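Local coordinates for protein putative mandelate racemase/muconate lactonizing enzyme (Bordetella bronchiseptica, PDB 3DDM) that is of unknown function but belongs to the mandelate racemase/muconate lactonizing enzymes of the enolase superfamily, with an N-terminal domain and a barrel domain, at residues W229-L234 against V277-L282; A264-A269 against A283-F288; P293-V298 against A324-L329; L303-H308 against A320-A325. The protein carries 1 engineered substitution. All coordinates share one frame; numbering follows the deposited sequence.

Contact 1 of 4, residues W229-L234 against V277-L282; sequences WLEEPL and VMQPDL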
loop_
_atom_site.group_PDB
_atom_site.type_symbol
_atom_site.label_atom_id
_atom_site.label_comp_id
_atom_site.label_asym_id
_atom_site.label_seq_id
_atom_site.Cartn_x
_atom_site.Cartn_y
_atom_site.Cartn_z
ATOM N N TRP A 229 -9.863 21.306 18.701
ATOM C CA TRP A 229 -10.044 20.729 17.376
ATOM C C TRP A 229 -10.574 19.294 17.433
ATOM O O TRP A 229 -10.376 18.579 18.421
ATOM C CB TRP A 229 -8.736 20.784 16.573
ATOM C CG TRP A 229 -7.710 19.728 16.898
ATOM C CD1 TRP A 229 -7.809 18.379 16.675
ATOM C CD2 TRP A 229 -6.395 19.949 17.429
ATOM N NE1 TRP A 229 -6.635 17.748 17.027
ATOM C CE2 TRP A 229 -5.751 18.685 17.492
ATOM C CE3 TRP A 229 -5.695 21.091 17.856
ATOM C CZ2 TRP A 229 -4.446 18.534 17.965
ATOM C CZ3 TRP A 229 -4.395 20.940 18.326
ATOM C CH2 TRP A 229 -3.786 19.666 18.376
ATOM N N LEU A 230 -11.268 18.895 16.369
ATOM C CA LEU A 230 -11.835 17.556 16.252
ATOM C C LEU A 230 -10.987 16.862 15.183
ATOM O O LEU A 230 -10.996 17.256 14.014
ATOM C CB LEU A 230 -13.292 17.655 15.802
ATOM C CG LEU A 230 -14.292 16.623 16.318
ATOM C CD1 LEU A 230 -15.660 16.884 15.684
ATOM C CD2 LEU A 230 -13.796 15.228 15.990
ATOM N N GLU A 231 -10.249 15.833 15.581
ATOM C CA GLU A 231 -9.367 15.152 14.645
ATOM C C GLU A 231 -9.958 13.966 13.892
ATOM O O GLU A 231 -10.598 13.092 14.472
ATOM C CB GLU A 231 -8.101 14.714 15.368
ATOM C CG GLU A 231 -6.988 14.364 14.433
ATOM C CD GLU A 231 -5.738 13.965 15.167
ATOM O OE1 GLU A 231 -5.248 14.781 15.982
ATOM O OE2 GLU A 231 -5.248 12.839 14.926
ATOM N N GLU A 232 -9.715 13.962 12.586
ATOM C CA GLU A 232 -10.180 12.929 11.672
ATOM C C GLU A 232 -11.612 12.416 11.921
ATOM O O GLU A 232 -11.833 11.210 12.057
ATOM C CB GLU A 232 -9.197 11.750 11.678
ATOM C CG GLU A 232 -7.776 12.103 11.250
ATOM C CD GLU A 232 -7.106 10.980 10.464
ATOM O OE1 GLU A 232 -6.729 11.215 9.297
ATOM O OE2 GLU A 232 -6.957 9.861 11.004
ATOM N N PRO A 233 -12.604 13.325 11.957
ATOM C CA PRO A 233 -13.997 12.925 12.187
ATOM C C PRO A 233 -14.546 12.060 11.056
ATOM O O PRO A 233 -15.457 11.256 11.267
ATOM C CB PRO A 233 -14.722 14.264 12.308
ATOM C CG PRO A 233 -13.963 15.116 11.343
ATOM C CD PRO A 233 -12.521 14.765 11.660
ATOM N N LEU A 234 -13.985 12.233 9.861
ATOM C CA LEU A 234 -14.393 11.466 8.685
ATOM C C LEU A 234 -13.173 10.782 8.099
ATOM O O LEU A 234 -12.046 11.166 8.405
ATOM C CB LEU A 234 -14.951 12.384 7.603
ATOM C CG LEU A 234 -16.132 13.301 7.864
ATOM C CD1 LEU A 234 -16.333 14.148 6.618
ATOM C CD2 LEU A 234 -17.372 12.492 8.201
ATOM N N VAL A 277 -6.407 22.717 11.274
ATOM C CA VAL A 277 -5.245 22.220 11.987
ATOM C C VAL A 277 -4.684 21.095 11.116
ATOM O O VAL A 277 -5.268 20.011 11.033
ATOM C CB VAL A 277 -5.643 21.673 13.380
ATOM C CG1 VAL A 277 -4.411 21.168 14.123
ATOM C CG2 VAL A 277 -6.342 22.762 14.175
ATOM N N MET A 278 -3.579 21.373 10.432
ATOM C CA MET A 278 -2.965 20.368 9.580
ATOM C C MET A 278 -1.878 19.667 10.373
ATOM O O MET A 278 -1.063 20.311 11.021
ATOM C CB MET A 278 -2.420 21.000 8.299
ATOM C CG MET A 278 -3.296 20.688 7.070
ATOM S SD MET A 278 -3.921 22.149 6.189
ATOM C CE MET A 278 -4.840 22.940 7.529
ATOM N N GLN A 279 -1.889 18.337 10.310
ATOM C CA GLN A 279 -0.978 17.495 11.074
ATOM C C GLN A 279 -0.150 16.497 10.264
ATOM O O GLN A 279 -0.328 15.284 10.388
ATOM C CB GLN A 279 -1.792 16.726 12.119
ATOM C CG GLN A 279 -2.800 17.583 12.876
ATOM C CD GLN A 279 -3.861 16.747 13.584
ATOM O OE1 GLN A 279 -4.639 16.038 12.939
ATOM N NE2 GLN A 279 -3.897 16.824 14.915
ATOM N N PRO A 280 0.762 16.984 9.418
ATOM C CA PRO A 280 1.547 16.000 8.666
ATOM C C PRO A 280 2.499 15.203 9.579
ATOM O O PRO A 280 3.181 15.779 10.442
ATOM C CB PRO A 280 2.288 16.858 7.641
ATOM C CG PRO A 280 2.378 18.219 8.310
ATOM C CD PRO A 280 1.014 18.356 8.939
ATOM N N ASP A 281 2.528 13.881 9.393
ATOM C CA ASP A 281 3.391 12.989 10.177
ATOM C C ASP A 281 4.704 12.841 9.410
ATOM O O ASP A 281 4.820 12.005 8.516
ATOM C CB ASP A 281 2.727 11.620 10.336
ATOM C CG ASP A 281 3.417 10.755 11.361
ATOM O OD1 ASP A 281 4.660 10.814 11.449
ATOM O OD2 ASP A 281 2.717 10.004 12.072
ATOM N N LEU A 282 5.701 13.642 9.774
ATOM C CA LEU A 282 6.971 13.624 9.061
ATOM C C LEU A 282 7.641 12.256 8.944
ATOM O O LEU A 282 8.469 12.060 8.061
ATOM C CB LEU A 282 7.922 14.679 9.648
ATOM C CG LEU A 282 9.170 14.274 10.413
ATOM C CD1 LEU A 282 10.004 15.500 10.670
ATOM C CD2 LEU A 282 8.781 13.610 11.711
#

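Contact 2 of 4, residues A264-A269 against A283-F288; sequences AAFETA and AKWGGF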
loop_
_atom_site.group_PDB
_atom_site.type_symbol
_atom_site.label_atom_id
_atom_site.label_comp_id
_atom_site.label_asym_id
_atom_site.label_seq_id
_atom_site.Cartn_x
_atom_site.Cartn_y
_atom_site.Cartn_z
ATOM N N ALA A 264 0.735 17.199 -3.588
ATOM C CA ALA A 264 -0.560 17.538 -4.171
ATOM C C ALA A 264 -1.721 17.398 -3.179
ATOM O O ALA A 264 -2.664 18.184 -3.214
ATOM C CB ALA A 264 -0.825 16.675 -5.392
ATOM N N ALA A 265 -1.658 16.406 -2.296
ATOM C CA ALA A 265 -2.741 16.198 -1.338
ATOM C C ALA A 265 -2.853 17.331 -0.323
ATOM O O ALA A 265 -3.957 17.728 0.056
ATOM C CB ALA A 265 -2.569 14.864 -0.625
ATOM N N PHE A 266 -1.715 17.857 0.117
ATOM C CA PHE A 266 -1.730 18.954 1.072
ATOM C C PHE A 266 -2.195 20.253 0.418
ATOM O O PHE A 266 -2.885 21.054 1.054
ATOM C CB PHE A 266 -0.350 19.116 1.725
ATOM C CG PHE A 266 -0.128 18.175 2.877
ATOM C CD1 PHE A 266 -0.738 18.410 4.104
ATOM C CD2 PHE A 266 0.599 17.004 2.706
ATOM C CE1 PHE A 266 -0.637 17.485 5.144
ATOM C CE2 PHE A 266 0.707 16.070 3.738
ATOM C CZ PHE A 266 0.083 16.312 4.960
ATOM N N GLU A 267 -1.844 20.459 -0.852
ATOM C CA GLU A 267 -2.288 21.670 -1.546
ATOM C C GLU A 267 -3.819 21.650 -1.612
ATOM O O GLU A 267 -4.479 22.684 -1.447
ATOM C CB GLU A 267 -1.708 21.744 -2.963
ATOM C CG GLU A 267 -0.189 21.815 -3.030
ATOM C CD GLU A 267 0.327 21.924 -4.465
ATOM O OE1 GLU A 267 -0.298 21.319 -5.370
ATOM O OE2 GLU A 267 1.361 22.599 -4.681
ATOM N N THR A 268 -4.377 20.464 -1.849
ATOM C CA THR A 268 -5.820 20.294 -1.918
ATOM C C THR A 268 -6.455 20.632 -0.575
ATOM O O THR A 268 -7.461 21.339 -0.517
ATOM C CB THR A 268 -6.186 18.851 -2.284
ATOM O OG1 THR A 268 -5.744 18.581 -3.618
ATOM C CG2 THR A 268 -7.694 18.628 -2.179
ATOM N N ALA A 269 -5.866 20.116 0.499
ATOM C CA ALA A 269 -6.371 20.378 1.837
ATOM C C ALA A 269 -6.282 21.872 2.108
ATOM O O ALA A 269 -7.213 22.481 2.632
ATOM C CB ALA A 269 -5.555 19.608 2.861
ATOM N N ALA A 283 7.268 11.307 9.801
ATOM C CA ALA A 283 7.844 9.953 9.719
ATOM C C ALA A 283 6.992 9.054 8.800
ATOM O O ALA A 283 7.407 7.958 8.412
ATOM C CB ALA A 283 7.949 9.330 11.103
ATOM N N LYS A 284 5.802 9.534 8.455
ATOM C CA LYS A 284 4.907 8.791 7.584
ATOM C C LYS A 284 5.126 9.242 6.147
ATOM O O LYS A 284 5.165 8.417 5.232
ATOM C CB LYS A 284 3.457 9.032 7.993
ATOM C CG LYS A 284 2.669 7.763 8.258
ATOM C CD LYS A 284 1.259 8.075 8.744
ATOM C CE LYS A 284 0.353 6.883 8.576
ATOM N NZ LYS A 284 -1.079 7.241 8.753
ATOM N N TRP A 285 5.275 10.553 5.950
ATOM C CA TRP A 285 5.506 11.093 4.611
ATOM C C TRP A 285 6.408 12.337 4.514
ATOM O O TRP A 285 6.411 13.210 5.388
ATOM C CB TRP A 285 4.179 11.421 3.908
ATOM C CG TRP A 285 4.426 12.062 2.575
ATOM C CD1 TRP A 285 4.736 11.424 1.402
ATOM C CD2 TRP A 285 4.559 13.471 2.309
ATOM N NE1 TRP A 285 5.060 12.348 0.426
ATOM C CE2 TRP A 285 4.959 13.608 0.955
ATOM C CE3 TRP A 285 4.384 14.629 3.086
ATOM C CZ2 TRP A 285 5.188 14.858 0.360
ATOM C CZ3 TRP A 285 4.612 15.874 2.496
ATOM C CH2 TRP A 285 5.010 15.974 1.140
ATOM N N GLY A 286 7.165 12.394 3.421
ATOM C CA GLY A 286 8.034 13.520 3.135
ATOM C C GLY A 286 9.236 13.803 4.010
ATOM O O GLY A 286 10.250 14.311 3.522
ATOM N N GLY A 287 9.140 13.486 5.297
ATOM C CA GLY A 287 10.250 13.767 6.184
ATOM C C GLY A 287 10.352 15.275 6.276
ATOM O O GLY A 287 9.352 15.975 6.117
ATOM N N PHE A 288 11.551 15.786 6.520
ATOM C CA PHE A 288 11.737 17.228 6.619
ATOM C C PHE A 288 11.628 17.869 5.238
ATOM O O PHE A 288 10.919 18.859 5.047
ATOM C CB PHE A 288 13.099 17.533 7.232
ATOM C CG PHE A 288 13.202 17.170 8.680
ATOM C CD1 PHE A 288 12.444 17.854 9.633
ATOM C CD2 PHE A 288 14.081 16.176 9.097
ATOM C CE1 PHE A 288 12.563 17.561 10.986
ATOM C CE2 PHE A 288 14.213 15.866 10.446
ATOM C CZ PHE A 288 13.451 16.563 11.399
#

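Contact 3 of 4, residues P293-V298 against A324-L329; sequences PVARAV and AAVPGL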
loop_
_atom_site.group_PDB
_atom_site.type_symbol
_atom_site.label_atom_id
_atom_site.label_comp_id
_atom_site.label_asym_id
_atom_site.label_seq_id
_atom_site.Cartn_x
_atom_site.Cartn_y
_atom_site.Cartn_z
ATOM N N PRO A 293 8.151 22.549 4.064
ATOM C CA PRO A 293 7.407 23.422 3.151
ATOM C C PRO A 293 5.918 23.453 3.474
ATOM O O PRO A 293 5.334 24.529 3.604
ATOM C CB PRO A 293 7.686 22.814 1.789
ATOM C CG PRO A 293 9.062 22.257 1.951
ATOM C CD PRO A 293 8.992 21.606 3.303
ATOM N N VAL A 294 5.298 22.285 3.626
ATOM C CA VAL A 294 3.872 22.268 3.925
ATOM C C VAL A 294 3.539 22.846 5.298
ATOM O O VAL A 294 2.499 23.494 5.463
ATOM C CB VAL A 294 3.249 20.826 3.751
ATOM C CG1 VAL A 294 4.333 19.780 3.774
ATOM C CG2 VAL A 294 2.210 20.548 4.835
ATOM N N ALA A 295 4.410 22.637 6.279
ATOM C CA ALA A 295 4.146 23.173 7.615
ATOM C C ALA A 295 4.274 24.696 7.588
ATOM O O ALA A 295 3.478 25.414 8.208
ATOM C CB ALA A 295 5.108 22.579 8.640
ATOM N N ARG A 296 5.274 25.194 6.864
ATOM C CA ARG A 296 5.449 26.634 6.769
ATOM C C ARG A 296 4.251 27.209 6.033
ATOM O O ARG A 296 3.677 28.220 6.449
ATOM C CB ARG A 296 6.753 26.973 6.043
ATOM C CG ARG A 296 7.958 26.942 6.965
ATOM C CD ARG A 296 9.256 27.316 6.269
ATOM N NE ARG A 296 10.347 27.344 7.242
ATOM C CZ ARG A 296 11.638 27.444 6.937
ATOM N NH1 ARG A 296 12.021 27.528 5.667
ATOM N NH2 ARG A 296 12.548 27.452 7.910
ATOM N N ALA A 297 3.858 26.538 4.956
ATOM C CA ALA A 297 2.718 26.963 4.158
ATOM C C ALA A 297 1.456 27.029 5.011
ATOM O O ALA A 297 0.682 27.981 4.913
ATOM C CB ALA A 297 2.512 26.005 2.999
ATOM N N VAL A 298 1.249 26.019 5.849
ATOM C CA VAL A 298 0.070 25.979 6.712
ATOM C C VAL A 298 0.025 27.169 7.672
ATOM O O VAL A 298 -1.012 27.822 7.819
ATOM C CB VAL A 298 0.024 24.661 7.543
ATOM C CG1 VAL A 298 -0.983 24.790 8.686
ATOM C CG2 VAL A 298 -0.346 23.483 6.637
ATOM N N ALA A 324 9.591 23.233 16.270
ATOM C CA ALA A 324 10.370 24.346 16.796
ATOM C C ALA A 324 10.757 25.260 15.633
ATOM O O ALA A 324 10.758 26.486 15.764
ATOM C CB ALA A 324 11.621 23.828 17.521
ATOM N N ALA A 325 11.069 24.655 14.490
ATOM C CA ALA A 325 11.442 25.418 13.308
ATOM C C ALA A 325 10.239 26.157 12.710
ATOM O O ALA A 325 10.405 27.176 12.045
ATOM C CB ALA A 325 12.078 24.493 12.264
ATOM N N VAL A 326 9.033 25.644 12.949
ATOM C CA VAL A 326 7.803 26.262 12.443
ATOM C C VAL A 326 6.868 26.452 13.630
ATOM O O VAL A 326 5.818 25.808 13.739
ATOM C CB VAL A 326 7.109 25.378 11.391
ATOM C CG1 VAL A 326 5.944 26.134 10.775
ATOM C CG2 VAL A 326 8.102 24.966 10.317
ATOM N N PRO A 327 7.239 27.377 14.526
ATOM C CA PRO A 327 6.562 27.772 15.765
ATOM C C PRO A 327 5.070 28.085 15.693
ATOM O O PRO A 327 4.294 27.659 16.559
ATOM C CB PRO A 327 7.377 28.983 16.223
ATOM C CG PRO A 327 7.800 29.592 14.934
ATOM C CD PRO A 327 8.251 28.384 14.156
ATOM N N GLY A 328 4.671 28.834 14.673
ATOM C CA GLY A 328 3.276 29.201 14.558
ATOM C C GLY A 328 3.148 30.700 14.746
ATOM O O GLY A 328 3.975 31.322 15.413
ATOM N N LEU A 329 2.112 31.284 14.153
ATOM C CA LEU A 329 1.887 32.720 14.238
ATOM C C LEU A 329 0.520 32.941 14.863
ATOM O O LEU A 329 0.397 33.514 15.948
ATOM C CB LEU A 329 1.930 33.327 12.832
ATOM C CG LEU A 329 3.106 32.873 11.946
ATOM C CD1 LEU A 329 2.921 33.423 10.536
ATOM C CD2 LEU A 329 4.442 33.324 12.547
#

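Contact 4 of 4, residues L303-H308 against A320-A325; sequences LRYCPH and AHLLAA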
loop_
_atom_site.group_PDB
_atom_site.type_symbol
_atom_site.label_atom_id
_atom_site.label_comp_id
_atom_site.label_asym_id
_atom_site.label_seq_id
_atom_site.Cartn_x
_atom_site.Cartn_y
_atom_site.Cartn_z
ATOM N N LEU A 303 -3.321 29.048 9.396
ATOM C CA LEU A 303 -3.838 27.833 10.013
ATOM C C LEU A 303 -2.826 27.268 11.016
ATOM O O LEU A 303 -1.659 27.667 11.010
ATOM C CB LEU A 303 -4.139 26.813 8.923
ATOM C CG LEU A 303 -5.079 27.340 7.834
ATOM C CD1 LEU A 303 -5.188 26.320 6.713
ATOM C CD2 LEU A 303 -6.453 27.638 8.436
ATOM N N ARG A 304 -3.268 26.355 11.879
ATOM C CA ARG A 304 -2.381 25.753 12.881
ATOM C C ARG A 304 -1.670 24.505 12.379
ATOM O O ARG A 304 -2.261 23.681 11.675
ATOM C CB ARG A 304 -3.145 25.326 14.137
ATOM C CG ARG A 304 -3.877 26.401 14.882
ATOM C CD ARG A 304 -4.482 25.828 16.154
ATOM N NE ARG A 304 -3.456 25.405 17.102
ATOM C CZ ARG A 304 -3.715 24.931 18.319
ATOM N NH1 ARG A 304 -4.972 24.814 18.734
ATOM N NH2 ARG A 304 -2.718 24.593 19.131
ATOM N N TYR A 305 -0.408 24.366 12.762
ATOM C CA TYR A 305 0.381 23.195 12.426
ATOM C C TYR A 305 0.689 22.502 13.752
ATOM O O TYR A 305 1.539 22.955 14.521
ATOM C CB TYR A 305 1.680 23.587 11.733
ATOM C CG TYR A 305 2.725 22.498 11.786
ATOM C CD1 TYR A 305 2.444 21.212 11.317
ATOM C CD2 TYR A 305 3.996 22.748 12.307
ATOM C CE1 TYR A 305 3.406 20.196 11.362
ATOM C CE2 TYR A 305 4.970 21.739 12.358
ATOM C CZ TYR A 305 4.668 20.465 11.880
ATOM O OH TYR A 305 5.630 19.472 11.892
ATOM N N CYS A 306 -0.017 21.413 14.032
ATOM C CA CYS A 306 0.183 20.673 15.272
ATOM C C CYS A 306 0.506 19.218 15.003
ATOM O O CYS A 306 -0.393 18.388 14.866
ATOM C CB CYS A 306 -1.065 20.756 16.147
ATOM S SG CYS A 306 -1.435 22.424 16.705
ATOM N N PRO A 307 1.801 18.886 14.927
ATOM C CA PRO A 307 2.222 17.505 14.672
ATOM C C PRO A 307 2.090 16.616 15.918
ATOM O O PRO A 307 1.896 17.103 17.036
ATOM C CB PRO A 307 3.679 17.672 14.230
ATOM C CG PRO A 307 4.145 18.818 15.069
ATOM C CD PRO A 307 2.964 19.790 15.032
ATOM N N HIS A 308 2.178 15.311 15.713
ATOM C CA HIS A 308 2.105 14.355 16.809
ATOM C C HIS A 308 2.713 13.065 16.312
ATOM O O HIS A 308 2.514 12.682 15.164
ATOM C CB HIS A 308 0.651 14.114 17.265
ATOM C CG HIS A 308 -0.239 13.535 16.206
ATOM N ND1 HIS A 308 -0.057 12.271 15.686
ATOM C CD2 HIS A 308 -1.308 14.059 15.556
ATOM C CE1 HIS A 308 -0.972 12.042 14.759
ATOM N NE2 HIS A 308 -1.744 13.111 14.662
ATOM N N ALA A 320 9.552 17.182 17.137
ATOM C CA ALA A 320 9.748 18.311 18.038
ATOM C C ALA A 320 10.619 19.359 17.337
ATOM O O ALA A 320 10.373 20.563 17.432
ATOM C CB ALA A 320 10.408 17.847 19.326
ATOM N N HIS A 321 11.630 18.897 16.615
ATOM C CA HIS A 321 12.493 19.827 15.917
ATOM C C HIS A 321 11.767 20.586 14.824
ATOM O O HIS A 321 11.948 21.802 14.681
ATOM C CB HIS A 321 13.691 19.087 15.357
ATOM C CG HIS A 321 14.730 18.805 16.390
ATOM N ND1 HIS A 321 15.690 19.728 16.742
ATOM C CD2 HIS A 321 14.902 17.745 17.214
ATOM C CE1 HIS A 321 16.408 19.248 17.741
ATOM N NE2 HIS A 321 15.951 18.047 18.046
ATOM N N LEU A 322 10.936 19.885 14.057
ATOM C CA LEU A 322 10.206 20.551 12.999
ATOM C C LEU A 322 9.279 21.607 13.592
ATOM O O LEU A 322 9.255 22.737 13.120
ATOM C CB LEU A 322 9.410 19.547 12.160
ATOM C CG LEU A 322 8.676 20.195 10.976
ATOM C CD1 LEU A 322 9.597 21.184 10.278
ATOM C CD2 LEU A 322 8.218 19.140 10.016
ATOM N N LEU A 323 8.533 21.250 14.634
ATOM C CA LEU A 323 7.627 22.205 15.271
ATOM C C LEU A 323 8.365 23.430 15.804
ATOM O O LEU A 323 7.828 24.537 15.808
ATOM C CB LEU A 323 6.857 21.553 16.422
ATOM C CG LEU A 323 5.937 22.522 17.184
ATOM C CD1 LEU A 323 4.935 23.175 16.226
ATOM C CD2 LEU A 323 5.217 21.774 18.292
ATOM N N ALA A 324 9.591 23.233 16.270
ATOM C CA ALA A 324 10.370 24.346 16.796
ATOM C C ALA A 324 10.757 25.260 15.633
ATOM O O ALA A 324 10.758 26.486 15.764
ATOM C CB ALA A 324 11.621 23.828 17.521
ATOM N N ALA A 325 11.069 24.655 14.490
ATOM C CA ALA A 325 11.442 25.418 13.308
ATOM C C ALA A 325 10.239 26.157 12.710
ATOM O O ALA A 325 10.405 27.176 12.045
ATOM C CB ALA A 325 12.078 24.493 12.264
#

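Contact 1 of 4, residues W229-L234 against V277-L282
Val277 CG1 sits over one face of the Trp229 indole, 4.1 Å from the centroid of the six-membered ring and 16° off its normal, a CH-pi contact. The backbone N of Glu231 lies in the ring plane, at the edge. The valine's other methyl, CG2, reaches back to Trp229 CB at 3.9 Å, and the two side chains cross at about a right angle. Trp229 and Gln279 reach toward each other from opposite directions, the amide turned 86° to the indole, with Gln279 NE2 3.5 Å from Trp229 CZ2.

That amide is spoken for by Glu231. The glutamate side chain, trans about its first torsion and extended beyond CG, stretches across to Gln279, and NE2 donates to Glu231 OE1 at 2.7 Å with an N-H...O angle of 152°. The donor arrives from above the carboxylate plane, the two flat groups being perpendicular. Trp229 NE1 adds a weak bond of 3.4 Å to the same Glu231 OE1.

Strand 254-256 lies between strands 229-231 and 275-278 in the sheet, so these side chains meet on the inner side of the barrel, over that strand. Lys175 also forms a salt bridge to Glu231 OE1. Such a set of donors on a buried oxygen, one of them weak, would restrain the carboxylate.

Contact 2 of 4, residues A264-A269 against A283-F288
Phe266 and Trp285 are the two residues that meet here, in the TIM-barrel-like domain of an enolase-superfamily protein. Phe266 belongs to helix 263-272 and Trp285 to the loop leading into helix 287-300, and strand 275-278 comes between them along the chain. The packed part is small and wholly aromatic. Phe266 CE2 lies 4.0 Å from Trp285 CE3, and Phe266 CD2 is 4.2 Å from CZ3 of the same tryptophan. The planes are inclined by only 30°, yet the centroid of the phenyl ring stands 5.8 Å from that of the six-membered indole ring, so the rings have slid past one another and barely overlap. The indole reaches the phenylalanine because its first torsion is trans (chi1 176°), which carries the ring out from the loop toward the helix.

Around this buried pair the packing is continued by others: Val294 of helix 287-300 touches both rings, Pro280 rests on Phe266, and Ala114 of helix 110-131 lies against Trp285. Trp285 NE1 makes a weak hydrogen bond to Glu97.

Elsewhere on helix 263-272 the segment is open to solvent: Ala264, Glu267 and Thr268 are exposed, well away from the loop. Here the bonds are internal to the helix. Ala264 O takes two donors from one residue, Thr268 N at 3.2 Å and Thr268 OG1 at 3.1 Å, which approach from opposite faces of the carbonyl plane.

Contact 3 of 4, residues P293-V298 against A324-L329
Ala295 and Arg296, the residues that meet Val326, ride on a helical turn held by two equally short backbone bonds, Ala297 N to Pro293 O at 2.8 Å and Val298 N to Val294 O, also at 2.8 Å. The helix is kinked at Pro293, whose N has no bond to the preceding turn, and it continues beyond Val298.

Val326 is the one residue that meets them from 324-329. It is the first residue to leave helical geometry after helix 313-325, and both its methyls are turned to the neighbouring helix. CG1, placed opposite the main-chain nitrogen by a chi1 of -173°, comes to the backbone of the turn, 3.6 Å from Ala295 O. CG2 goes to side chains: Arg296 CG lies 3.9 Å from Val326 CG2, and Ala295 CB 4.2 Å from it. Everything across the contact is therefore apolar or van der Waals in kind. The arginine lends its aliphatic root, and its chain, extended from CG to NE, carries the guanidinium on past the valine on the exposed side of the contact. Ala295, by contrast, is buried.

Leu292 and Val299 of the same helix also touch Val326, so the valine is met from more than one turn. Just after it, a backbone bond joins Pro327 to Gly333. Two successive outer helices of a beta/alpha barrel, packed side by side with a valine at the C-terminal end of one set against the flank of the other, make up this part of the fold.

Contact 4 of 4, residues L303-H308 against A320-A325
Leu323 is the bump that enters the step formed by Tyr305 and Pro307. The tyrosine ring is the floor and the proline a side wall, for Pro307 CD lies 3.6 Å above the centre of the Tyr305 ring. On the same face, beside the proline, the CD1 methyl of Leu323 settles 3.8 Å from Tyr305 O, 4.1 Å from Tyr305 CD2 and also 4.1 Å from Pro307 CD. Farther back on the same leucine, CB lies 4.1 Å from Pro307 CG, the two side chains crossing at about a right angle. A trans first torsion (chi1 177°) swings the branch of Leu323 off the helix toward the strand.

In the beta-alpha-beta unit of strand 304-309, helix 313-325 and strand 334-338, Tyr305 and Pro307 are side chains pointing outward from the barrel into the covering helix.

One position back along the helix, Leu322 takes the far end of the tyrosine. The phenol runs across it at about a right angle, with Tyr305 CZ 4.1 Å from Leu322 CG and the hydroxyl end against CG and CD2. Cys291 and Leu292 of helix 287-300 pack against Leu322 as well, while Ala295 of that helix touches Tyr305.

Following the chain, contact 1 opens at strand 229-231 and closes about forty residues later at the end of strand 275-278, on the inner side of the barrel. Contact 2 crosses it: helix 263-272 lies inside that loop, but its partner, 283-288, comes just after 277-282. Pro280 on Phe266 and Leu282 on Phe288 join the two. Contact 3 then starts on helix 287-300, which 283-288 leads into, and closes at the end of helix 313-325. Contact 4 opens later, inside that loop, and ends on the same helix as contact 3, sharing Ala324 and Ala325. Met278 against Leu303 and Val298 links contact 1 to both, so the strands and outer helices are tied together.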